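Local structure of type-2 ice-structuring protein (Brachyopsis rostratus, 2ZIB) at residues Ala46-His49 against Glu53-Tyr56; Gly76-Thr81 against Pro96-Ser101; Gln106-Ala109 against Lys113-Asp116. The protein binds to ice crystals and stops them growing, protecting the blood of the fish from freezing at subzero sea-water temperatures. All blocks are in the same frame, centred on the assembly; numbering follows the deposited sequence.

Interaction 1: Ala46-His49 against Glu53-Tyr56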
# COMPACT_ATOMS: atom_id res chain seq x y z
N ALA A 46 -1.40 -1.12 2.70
CA ALA A 46 -0.14 -0.80 3.37
C ALA A 46 0.28 0.63 3.12
O ALA A 46 0.27 1.13 1.98
CB ALA A 46 0.95 -1.73 2.85
N SER A 47 0.77 1.27 4.19
CA SER A 47 1.57 2.49 4.06
C SER A 47 3.05 2.11 4.10
O SER A 47 3.43 1.07 4.68
CB SER A 47 1.22 3.47 5.17
OG SER A 47 1.58 2.91 6.42
N ILE A 48 3.90 2.94 3.50
CA ILE A 48 5.31 2.66 3.33
C ILE A 48 6.13 3.85 3.78
O ILE A 48 5.89 5.00 3.37
CB ILE A 48 5.61 2.34 1.86
CG1 ILE A 48 4.72 1.19 1.34
CG2 ILE A 48 7.12 2.05 1.68
CD1 ILE A 48 5.03 0.72 -0.07
N HIS A 49 7.09 3.60 4.68
CA HIS A 49 7.75 4.71 5.41
C HIS A 49 9.24 4.72 5.28
O HIS A 49 9.89 5.55 5.90
CB HIS A 49 7.35 4.64 6.89
CG HIS A 49 5.88 4.81 7.06
ND1 HIS A 49 5.29 6.04 6.93
CD2 HIS A 49 4.88 3.91 7.19
CE1 HIS A 49 3.97 5.90 7.00
NE2 HIS A 49 3.70 4.61 7.18
N GLU A 53 11.08 -0.71 3.94
CA GLU A 53 9.70 -1.22 3.77
C GLU A 53 9.35 -1.41 2.31
O GLU A 53 8.77 -2.43 1.95
CB GLU A 53 8.72 -0.28 4.46
CG GLU A 53 8.68 -0.53 5.95
CD GLU A 53 7.62 0.26 6.66
OE1 GLU A 53 7.05 1.22 6.09
OE2 GLU A 53 7.28 -0.09 7.83
N GLN A 54 9.75 -0.46 1.46
CA GLN A 54 9.53 -0.55 0.01
C GLN A 54 10.09 -1.87 -0.48
O GLN A 54 9.46 -2.59 -1.24
CB GLN A 54 10.20 0.64 -0.69
CG GLN A 54 10.20 0.58 -2.23
CD GLN A 54 8.84 0.86 -2.87
OE1 GLN A 54 7.88 1.27 -2.19
NE2 GLN A 54 8.73 0.62 -4.17
N LEU A 55 11.34 -2.16 -0.10
CA LEU A 55 12.00 -3.35 -0.60
C LEU A 55 11.40 -4.63 -0.00
O LEU A 55 11.29 -5.64 -0.68
CB LEU A 55 13.51 -3.27 -0.31
CG LEU A 55 14.28 -2.18 -1.08
CD1 LEU A 55 15.76 -2.12 -0.55
CD2 LEU A 55 14.22 -2.41 -2.64
N TYR A 56 11.01 -4.59 1.27
CA TYR A 56 10.33 -5.76 1.83
C TYR A 56 9.02 -6.07 1.07
O TYR A 56 8.72 -7.22 0.73
CB TYR A 56 9.98 -5.52 3.31
CG TYR A 56 9.18 -6.67 3.89
CD1 TYR A 56 9.83 -7.84 4.29
CD2 TYR A 56 7.79 -6.61 4.02
CE1 TYR A 56 9.12 -8.96 4.78
CE2 TYR A 56 7.08 -7.71 4.50
CZ TYR A 56 7.73 -8.86 4.89
OH TYR A 56 7.01 -9.93 5.39

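Interaction 2: Gly76-Thr81 against Pro96-Ser101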
# COMPACT_ATOMS: atom_id res chain seq x y z
N GLY A 76 -3.23 16.42 -5.41
CA GLY A 76 -1.83 16.33 -5.00
C GLY A 76 -1.58 16.24 -3.51
O GLY A 76 -0.41 16.12 -3.12
N ALA A 77 -2.63 16.23 -2.67
CA ALA A 77 -2.41 16.16 -1.22
C ALA A 77 -2.60 14.69 -0.83
O ALA A 77 -3.71 14.20 -0.67
CB ALA A 77 -3.37 17.07 -0.52
N TRP A 78 -1.49 13.97 -0.75
CA TRP A 78 -1.48 12.52 -0.50
C TRP A 78 -1.69 12.25 1.00
O TRP A 78 -1.11 12.91 1.85
CB TRP A 78 -0.18 11.89 -1.05
CG TRP A 78 -0.16 11.95 -2.52
CD1 TRP A 78 0.37 12.97 -3.30
CD2 TRP A 78 -0.85 11.07 -3.41
NE1 TRP A 78 0.00 12.77 -4.61
CE2 TRP A 78 -0.73 11.60 -4.70
CE3 TRP A 78 -1.62 9.89 -3.22
CZ2 TRP A 78 -1.34 11.01 -5.81
CZ3 TRP A 78 -2.19 9.31 -4.32
CH2 TRP A 78 -2.07 9.86 -5.59
N SER A 79 -2.42 11.18 1.27
CA SER A 79 -2.61 10.64 2.63
C SER A 79 -2.62 9.14 2.57
O SER A 79 -3.01 8.54 1.56
CB SER A 79 -4.09 10.98 3.03
OG SER A 79 -4.42 12.37 2.96
N TRP A 80 -2.22 8.53 3.68
CA TRP A 80 -2.36 7.09 3.86
C TRP A 80 -3.68 6.76 4.55
O TRP A 80 -4.04 7.45 5.54
CB TRP A 80 -1.23 6.53 4.71
CG TRP A 80 0.17 6.64 4.13
CD1 TRP A 80 1.23 7.34 4.65
CD2 TRP A 80 0.69 5.95 2.97
NE1 TRP A 80 2.35 7.19 3.88
CE2 TRP A 80 2.07 6.31 2.86
CE3 TRP A 80 0.15 5.05 2.03
CZ2 TRP A 80 2.88 5.83 1.82
CZ3 TRP A 80 0.96 4.55 1.02
CH2 TRP A 80 2.32 4.95 0.92
N THR A 81 -4.34 5.68 4.14
CA THR A 81 -5.61 5.34 4.80
C THR A 81 -5.45 4.99 6.29
O THR A 81 -6.41 5.10 7.05
CB THR A 81 -6.30 4.18 4.12
OG1 THR A 81 -5.39 3.07 4.07
CG2 THR A 81 -6.77 4.53 2.70
N PRO A 96 4.07 12.08 -9.01
CA PRO A 96 2.70 11.83 -9.44
C PRO A 96 2.18 12.87 -10.43
O PRO A 96 2.67 13.98 -10.44
CB PRO A 96 1.93 11.91 -8.10
CG PRO A 96 2.71 12.94 -7.26
CD PRO A 96 4.16 12.67 -7.66
N ASN A 97 1.18 12.53 -11.23
CA ASN A 97 0.58 13.57 -12.11
C ASN A 97 -0.37 14.49 -11.31
O ASN A 97 -0.57 15.62 -11.75
CB ASN A 97 -0.17 13.03 -13.33
CG ASN A 97 0.73 12.69 -14.43
OD1 ASN A 97 1.23 13.57 -15.19
ND2 ASN A 97 0.99 11.40 -14.54
N ASP A 98 -0.88 14.01 -10.16
CA ASP A 98 -1.74 14.85 -9.31
C ASP A 98 -2.97 15.37 -10.08
O ASP A 98 -3.44 16.50 -9.85
CB ASP A 98 -0.94 15.99 -8.66
CG ASP A 98 -0.02 15.49 -7.60
OD1 ASP A 98 -0.18 14.33 -7.10
OD2 ASP A 98 0.87 16.25 -7.16
N ILE A 99 -3.51 14.56 -10.98
CA ILE A 99 -4.80 14.85 -11.62
C ILE A 99 -5.88 14.15 -10.80
O ILE A 99 -5.75 12.94 -10.53
CB ILE A 99 -4.77 14.38 -13.12
CG1 ILE A 99 -3.63 15.04 -13.92
CG2 ILE A 99 -6.09 14.69 -13.78
CD1 ILE A 99 -3.27 14.29 -15.25
N LEU A 100 -6.94 14.86 -10.43
CA LEU A 100 -7.91 14.27 -9.51
C LEU A 100 -8.63 13.02 -10.07
O LEU A 100 -9.03 12.15 -9.31
CB LEU A 100 -8.99 15.31 -9.10
CG LEU A 100 -8.51 16.28 -8.01
CD1 LEU A 100 -9.46 17.46 -7.94
CD2 LEU A 100 -8.52 15.61 -6.65
N SER A 101 -8.79 12.93 -11.38
CA SER A 101 -9.36 11.73 -12.00
C SER A 101 -8.59 10.44 -11.73
O SER A 101 -9.13 9.34 -11.90
CB SER A 101 -9.47 11.93 -13.52
OG SER A 101 -8.20 12.03 -14.10
O HOH W 1 1.79 15.61 -4.79

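Interaction 3: Gln106-Ala109 against Lys113-Asp116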
# COMPACT_ATOMS: atom_id res chain seq x y z
N GLN A 106 -0.44 3.28 -6.45
CA GLN A 106 -0.04 1.90 -6.58
C GLN A 106 1.48 1.79 -6.70
O GLN A 106 2.14 2.73 -7.13
CB GLN A 106 -0.63 1.22 -7.82
CG GLN A 106 -0.36 1.94 -9.11
CD GLN A 106 -0.90 1.23 -10.33
OE1 GLN A 106 -0.11 1.01 -11.26
NE2 GLN A 106 -2.17 0.87 -10.34
N MET A 107 1.98 0.61 -6.36
CA MET A 107 3.33 0.18 -6.80
C MET A 107 3.15 -0.32 -8.23
O MET A 107 2.31 -1.22 -8.48
CB MET A 107 3.89 -0.91 -5.90
CG MET A 107 4.04 -0.46 -4.44
SD MET A 107 4.46 -1.83 -3.34
CE MET A 107 6.14 -1.55 -3.01
N THR A 108 3.96 0.22 -9.16
CA THR A 108 3.84 -0.13 -10.57
C THR A 108 4.53 -1.44 -10.93
O THR A 108 5.15 -2.10 -10.08
CB THR A 108 4.35 0.99 -11.47
OG1 THR A 108 5.78 1.15 -11.28
CG2 THR A 108 3.65 2.33 -11.26
N ALA A 109 4.42 -1.81 -12.21
CA ALA A 109 5.03 -3.02 -12.74
C ALA A 109 6.54 -2.87 -12.93
O ALA A 109 7.21 -3.86 -13.22
CB ALA A 109 4.39 -3.36 -14.06
N LYS A 113 9.25 -1.19 -8.33
CA LYS A 113 7.90 -0.95 -7.73
C LYS A 113 7.69 0.52 -7.40
O LYS A 113 6.94 0.87 -6.49
CB LYS A 113 7.74 -1.85 -6.48
CG LYS A 113 7.65 -3.30 -6.83
CD LYS A 113 6.17 -3.68 -7.09
CE LYS A 113 6.01 -4.88 -8.06
NZ LYS A 113 6.47 -4.50 -9.49
N CYS A 114 8.31 1.41 -8.19
CA CYS A 114 8.07 2.82 -7.98
C CYS A 114 6.58 3.14 -8.07
O CYS A 114 5.80 2.46 -8.78
CB CYS A 114 8.91 3.67 -8.95
SG CYS A 114 8.57 3.46 -10.72
N TRP A 115 6.18 4.20 -7.37
CA TRP A 115 4.75 4.50 -7.24
C TRP A 115 4.20 5.37 -8.37
O TRP A 115 4.91 6.19 -8.95
CB TRP A 115 4.49 5.25 -5.93
CG TRP A 115 5.02 4.57 -4.70
CD1 TRP A 115 5.52 3.29 -4.54
CD2 TRP A 115 5.14 5.20 -3.44
NE1 TRP A 115 5.91 3.09 -3.23
CE2 TRP A 115 5.71 4.26 -2.54
CE3 TRP A 115 4.83 6.50 -2.96
CZ2 TRP A 115 5.97 4.56 -1.18
CZ3 TRP A 115 5.07 6.80 -1.59
CH2 TRP A 115 5.64 5.82 -0.73
N ASP A 116 2.91 5.20 -8.66
CA ASP A 116 2.23 6.03 -9.63
C ASP A 116 0.79 6.20 -9.18
O ASP A 116 0.28 5.36 -8.41
CB ASP A 116 2.34 5.41 -11.03
CG ASP A 116 2.01 6.34 -12.17
OD1 ASP A 116 1.77 7.55 -11.98
OD2 ASP A 116 2.04 5.86 -13.32

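Interaction 1: Ala46-His49 against Glu53-Tyr56
E53 reaches back from helix 51-60 and runs alongside the side chain of H49, the two pointing the same way with carboxylate and imidazole planes 62° apart. Its chain is extended beyond CG, which carries OE1 to the backbone of the preceding loop: H49 N donates to E53 OE1 at 2.8 Å, meeting the oxygen nearly along its C-O axis, though the N-H is bent to 141°. The same oxygen lies at the edge of the imidazole, near the ring plane, with H49 CD2 3.6 Å from E53 OE1. The other carboxylate oxygen, OE2, forms a salt bridge with R20.

The ring is held at both nitrogens. H49 NE2 donates to S47 OG at 2.8 Å, with the hydroxyl 22° out of the ring plane, while H49 ND1 is hydrogen-bonded to D87 from outside the segment and S47 OG has a second partner in D82.

Beside the E53 bond, I48 and Q54 cross obliquely. I48 CG2, anti to the backbone N, rests against the first turn of the helix, 3.6 Å from Q54 N, and I48 CD1 comes within 3.6 Å of Q54 OE1. The Q54 chain, bent at chi2, turns its amide so that OE1 accepts from W115 NE1.

This short connection between strand 44-45 and the second helix of the C-type lectin domain is closed by E53 and tied by side chains to R20, D82, D87 and W115. With one carboxylate shared between a backbone N-H and an arginine, E53 is probably held as the anion, and its charge would tend to stabilise a proton on the nearby imidazole.

Interaction 2: Gly76-Thr81 against Pro96-Ser101
W78 brings the NE1 corner of its indole against P96, which meets it obliquely, P96 CG lying 3.8 Å from W78 NE1. The two side chains slide past each other in opposite directions, and the benzene side adds a looser apolar touch, W78 CZ2 to P96 CB at 4.1 Å. P96 follows a cis peptide bond.

The indole N-H is spent on D98. W78 NE1 donates to D98 OD1 at 2.9 Å with an angle of 153°; the oxygen sits at the ring edge, 12° from the indole plane, and is met on its syn side. Ring and carboxylate planes are 35° apart. With its CG beside the backbone N, D98 swings its carboxylate across to G76, where D98 CG packs 3.3 Å from G76 CA.

In the C-type lectin fold, 76-81 runs into strand 79-80, while 96-101 lies in the long irregular loop between that strand and strand 104-107, a surface region held here by side chains. The ring of W91 meets that of W78 at a steep angle and also touches P96, while D117 receives the backbone N-H groups of N97 and D98.

A water completes the bridge: it donates to G76 O at 2.8 Å and to D98 OD2 at 2.6 Å, and it lies at the indole edge in the ring plane.

Interaction 3: Gln106-Ala109 against Lys113-Asp116
T108 is wedged against C114 and D116 just where the hairpin of strands 104-107 and 115-118 stops being regular. Its hydroxyl lies between the backbone N and the carbonyl carbon (chi1 66°) and donates to C114 O at 2.8 Å; the backbone T108 N donates to that same oxygen at 2.9 Å, from the opposite face of the carbonyl plane. The methyl is pressed in as well, T108 CG2 standing 3.4 Å from D116 CB.

Next to it the strands pair in antiparallel fashion. Q106 and D116 form the hydrogen-bonded pair, Q106 N to D116 O at 2.9 Å and D116 N to Q106 O at 3.0 Å. M107 and W115 make the non-hydrogen-bonded pair and put their side chains on the same face of the sheet, M107 CG against W115 CD1 at 4.0 Å. Both pack on I67 of strand 65-67.

Looseness is confined to exposed A109, whose C atom K113 NZ approaches only to 3.8 Å. The buried K113 chain, bent at chi2 and chi4, passes M107 at about a right angle and brings NZ round to T108 O at 2.8 Å, in the carbonyl plane; A110 O takes a second hydrogen bond from the ammonium.

Two donors on C114 O and an ammonium on T108 O mean that carbonyls at the end of the hairpin next to the turn are satisfied by side chains as well as by backbone, while the C114-C92 disulfide ties this end covalently to the neighbouring loop.

How the interactions relate
Running from the N terminus, the three contacts follow in series, none nested or crossed. Interaction 1 closes the short link between strand 44-45 and helix 51-60; interaction 2 closes the loop that leaves strand 79-80 by returning 96-101 to residues at its start; interaction 3 closes the hairpin of strands 104-107 and 115-118. They still meet in space. Q54 ties interaction 1 to interaction 3, its NE2 making a probable, weak hydrogen bond to K113 O, and I48 packs on the indole of W115. W80, on the strand of interaction 2, lies against S47 and H49. W80 and W115, in contact with each other, connect the helix-side loop, strand 79-80 and the hairpin.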